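Local atomic coordinates of GrpU microcompartment shell protein (Pectobacterium wasabiae, PDB entry 4OLP), a protein that forms part of the shell of a glycyl-radical type bacterial microcompartment and probably carries an iron-sulfur cluster that may take part in electron transport. Residues R20-S25 and V62-F66. Sequence-based numbering, arbitrary orientation.
Sequences RMPSES and VSEIF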
ATOM      1  N   ARG B  20       0.163   3.287 -18.427  1.00 80.58           N
ATOM      2  CA  ARG B  20      -0.272   3.525 -17.075  1.00 83.83           C
ATOM      3  C   ARG B  20      -1.660   4.142 -16.950  1.00 81.62           C
ATOM      4  O   ARG B  20      -2.031   4.607 -15.861  1.00 81.13           O
ATOM      5  CB  ARG B  20       0.708   4.425 -16.363  1.00 90.90           C
ATOM      6  CG  ARG B  20       1.910   3.728 -15.755  1.00107.51           C
ATOM      7  CD  ARG B  20       1.780   4.142 -14.300  1.00122.73           C
ATOM      8  NE  ARG B  20       2.912   4.028 -13.390  1.00137.38           N
ATOM      9  CZ  ARG B  20       3.061   4.805 -12.311  1.00139.47           C
ATOM     10  NH1 ARG B  20       2.188   5.775 -12.037  1.00132.53           N
ATOM     11  NH2 ARG B  20       4.098   4.636 -11.501  1.00144.44           N
ATOM     12  N   MET B  21      -2.427   4.145 -18.040  1.00 76.82           N
ATOM     13  CA  MET B  21      -3.818   4.558 -17.977  1.00 79.46           C
ATOM     14  C   MET B  21      -4.772   3.424 -18.378  1.00 84.23           C
ATOM     15  O   MET B  21      -4.352   2.443 -18.978  1.00 84.24           O
ATOM     16  CB  MET B  21      -4.087   5.817 -18.774  1.00 80.62           C
ATOM     17  CG  MET B  21      -3.472   5.886 -20.143  1.00 87.56           C
ATOM     18  SD  MET B  21      -3.288   7.636 -20.597  1.00 83.90           S
ATOM     19  CE  MET B  21      -4.763   7.811 -21.587  1.00 84.76           C
ATOM     20  N   PRO B  22      -6.058   3.547 -17.996  1.00 82.80           N
ATOM     21  CA  PRO B  22      -7.088   2.603 -18.394  1.00 78.51           C
ATOM     22  C   PRO B  22      -7.230   2.454 -19.910  1.00 83.35           C
ATOM     23  O   PRO B  22      -7.083   3.440 -20.654  1.00 81.15           O
ATOM     24  CB  PRO B  22      -8.363   3.209 -17.807  1.00 78.07           C
ATOM     25  CG  PRO B  22      -7.926   4.131 -16.735  1.00 77.71           C
ATOM     26  CD  PRO B  22      -6.585   4.625 -17.131  1.00 81.97           C
ATOM     27  N   SER B  23      -7.554   1.241 -20.357  1.00 91.16           N
ATOM     28  CA  SER B  23      -7.665   0.969 -21.788  1.00101.14           C
ATOM     29  C   SER B  23      -8.669   1.936 -22.437  1.00 99.68           C
ATOM     30  O   SER B  23      -8.429   2.453 -23.526  1.00102.42           O
ATOM     31  CB  SER B  23      -8.059  -0.487 -22.039  1.00106.25           C
ATOM     32  OG  SER B  23      -9.367  -0.739 -21.579  1.00113.68           O
ATOM     33  N   GLU B  24      -9.751   2.227 -21.719  1.00 98.92           N
ATOM     34  CA  GLU B  24     -10.812   3.118 -22.201  1.00103.22           C
ATOM     35  C   GLU B  24     -10.305   4.530 -22.520  1.00 99.34           C
ATOM     36  O   GLU B  24     -10.664   5.112 -23.539  1.00 99.03           O
ATOM     37  CB  GLU B  24     -11.930   3.229 -21.161  1.00106.74           C
ATOM     38  CG  GLU B  24     -12.765   1.963 -20.922  1.00109.02           C
ATOM     39  CD  GLU B  24     -12.090   0.849 -20.123  1.00115.94           C
ATOM     40  OE1 GLU B  24     -12.567  -0.334 -20.148  1.00125.81           O
ATOM     41  OE2 GLU B  24     -11.090   1.153 -19.450  1.00102.58           O
ATOM     42  N   SER B  25      -9.465   5.072 -21.641  1.00 94.43           N
ATOM     43  CA  SER B  25      -8.886   6.402 -21.839  1.00 92.26           C
ATOM     44  C   SER B  25      -7.915   6.428 -23.013  1.00 88.77           C
ATOM     45  O   SER B  25      -7.792   7.442 -23.684  1.00 95.80           O
ATOM     46  CB  SER B  25      -8.198   6.910 -20.551  1.00 95.18           C
ATOM     47  OG  SER B  25      -9.025   6.708 -19.421  1.00100.77           O
ATOM     48  N   VAL B  62      -8.348  14.149 -20.303  1.00 71.47           N
ATOM     49  CA  VAL B  62      -7.849  13.860 -18.965  1.00 75.88           C
ATOM     50  C   VAL B  62      -7.843  12.379 -18.702  1.00 80.53           C
ATOM     51  O   VAL B  62      -8.645  11.615 -19.266  1.00 82.49           O
ATOM     52  CB  VAL B  62      -8.675  14.511 -17.839  1.00 77.60           C
ATOM     53  CG1 VAL B  62      -8.299  15.977 -17.722  1.00 83.48           C
ATOM     54  CG2 VAL B  62     -10.174  14.332 -18.068  1.00 76.45           C
ATOM     55  N   SER B  63      -6.958  11.983 -17.807  1.00 77.47           N
ATOM     56  CA  SER B  63      -6.917  10.609 -17.407  1.00 81.77           C
ATOM     57  C   SER B  63      -6.185  10.491 -16.097  1.00 83.39           C
ATOM     58  O   SER B  63      -5.367  11.338 -15.741  1.00 80.44           O
ATOM     59  CB  SER B  63      -6.263   9.756 -18.480  1.00 79.32           C
ATOM     60  OG  SER B  63      -6.114   8.432 -18.019  1.00 88.55           O
ATOM     61  N   GLU B  64      -6.552   9.448 -15.366  1.00 83.24           N
ATOM     62  CA  GLU B  64      -5.852   9.052 -14.188  1.00 84.56           C
ATOM     63  C   GLU B  64      -4.609   8.384 -14.670  1.00 84.79           C
ATOM     64  O   GLU B  64      -4.632   7.715 -15.695  1.00 81.83           O
ATOM     65  CB  GLU B  64      -6.630   7.919 -13.499  1.00 95.87           C
ATOM     66  CG  GLU B  64      -8.131   8.140 -13.276  1.00106.27           C
ATOM     67  CD  GLU B  64      -8.981   7.221 -14.147  1.00113.32           C
ATOM     68  OE1 GLU B  64      -9.050   7.490 -15.373  1.00119.71           O
ATOM     69  OE2 GLU B  64      -9.584   6.262 -13.606  1.00105.39           O
ATOM     70  N   ILE B  65      -3.547   8.511 -13.888  1.00 91.80           N
ATOM     71  CA  ILE B  65      -2.331   7.730 -14.069  1.00 87.80           C
ATOM     72  C   ILE B  65      -2.127   6.938 -12.784  1.00 90.98           C
ATOM     73  O   ILE B  65      -2.221   7.510 -11.680  1.00 88.35           O
ATOM     74  CB  ILE B  65      -1.129   8.666 -14.314  1.00 91.98           C
ATOM     75  CG1 ILE B  65      -1.356   9.535 -15.563  1.00 96.37           C
ATOM     76  CG2 ILE B  65       0.167   7.895 -14.457  1.00 92.43           C
ATOM     77  CD1 ILE B  65      -1.582   8.767 -16.853  1.00 95.68           C
ATOM     78  N   PHE B  66      -1.842   5.639 -12.932  1.00100.73           N
ATOM     79  CA  PHE B  66      -1.743   4.695 -11.794  1.00109.65           C
ATOM     80  C   PHE B  66      -0.384   4.662 -11.055  1.00114.22           C
ATOM     81  O   PHE B  66       0.399   3.691 -11.094  1.00105.37           O
ATOM     82  CB  PHE B  66      -2.109   3.296 -12.280  1.00109.62           C
ATOM     83  CG  PHE B  66      -3.498   3.189 -12.818  1.00112.87           C
ATOM     84  CD1 PHE B  66      -4.588   3.626 -12.062  1.00117.12           C
ATOM     85  CD2 PHE B  66      -3.727   2.641 -14.072  1.00114.30           C
ATOM     86  CE1 PHE B  66      -5.878   3.528 -12.554  1.00119.64           C
ATOM     87  CE2 PHE B  66      -5.014   2.541 -14.566  1.00119.92           C
ATOM     88  CZ  PHE B  66      -6.091   2.979 -13.806  1.00122.61           C
TER
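Phe-66 N donates to Arg-20 O over 3.1 Å, with an N-H...O angle of 162°; this backbone bond ties the exit of strand 60-65 to the turn after helix 11-19. The Phe-66 ring folds back along the turn, and its CZ reaches Pro-22 CG at 3.6 Å with the two rings oblique. Ile-65 CG2, for its part, lies 4.0 Å from Arg-20 CB.

Ser-63 OG stands anti to its own N (chi1 174°) and gives its hydrogen to Glu-64 O at 2.8 Å, tilted 31° from that carbonyl plane. Its nearest neighbours across the contact are carbons, Met-21 CB at 3.4 Å and Ser-25 CB at 3.6 Å. The bond within the strand thus satisfies a hydroxyl packed against largely apolar surface.

The Arg-20 guanidinium has Phe-66 O over one face, an arrangement that makes no hydrogen bond; its NH2 instead forms a salt bridge with Glu-64 of the third subunit, another copy of the protein. Strand 60-65, outermost in this chain's sheet, is bonded through Ser-63 and Ile-65 to strand 74-80, and side chains of the contact also meet neighbouring subunits. One straight backbone bond and apolar packing therefore join turn to strand, while the arginine's charge is directed to a neighbouring subunit, consistent with a role in holding the subunits together.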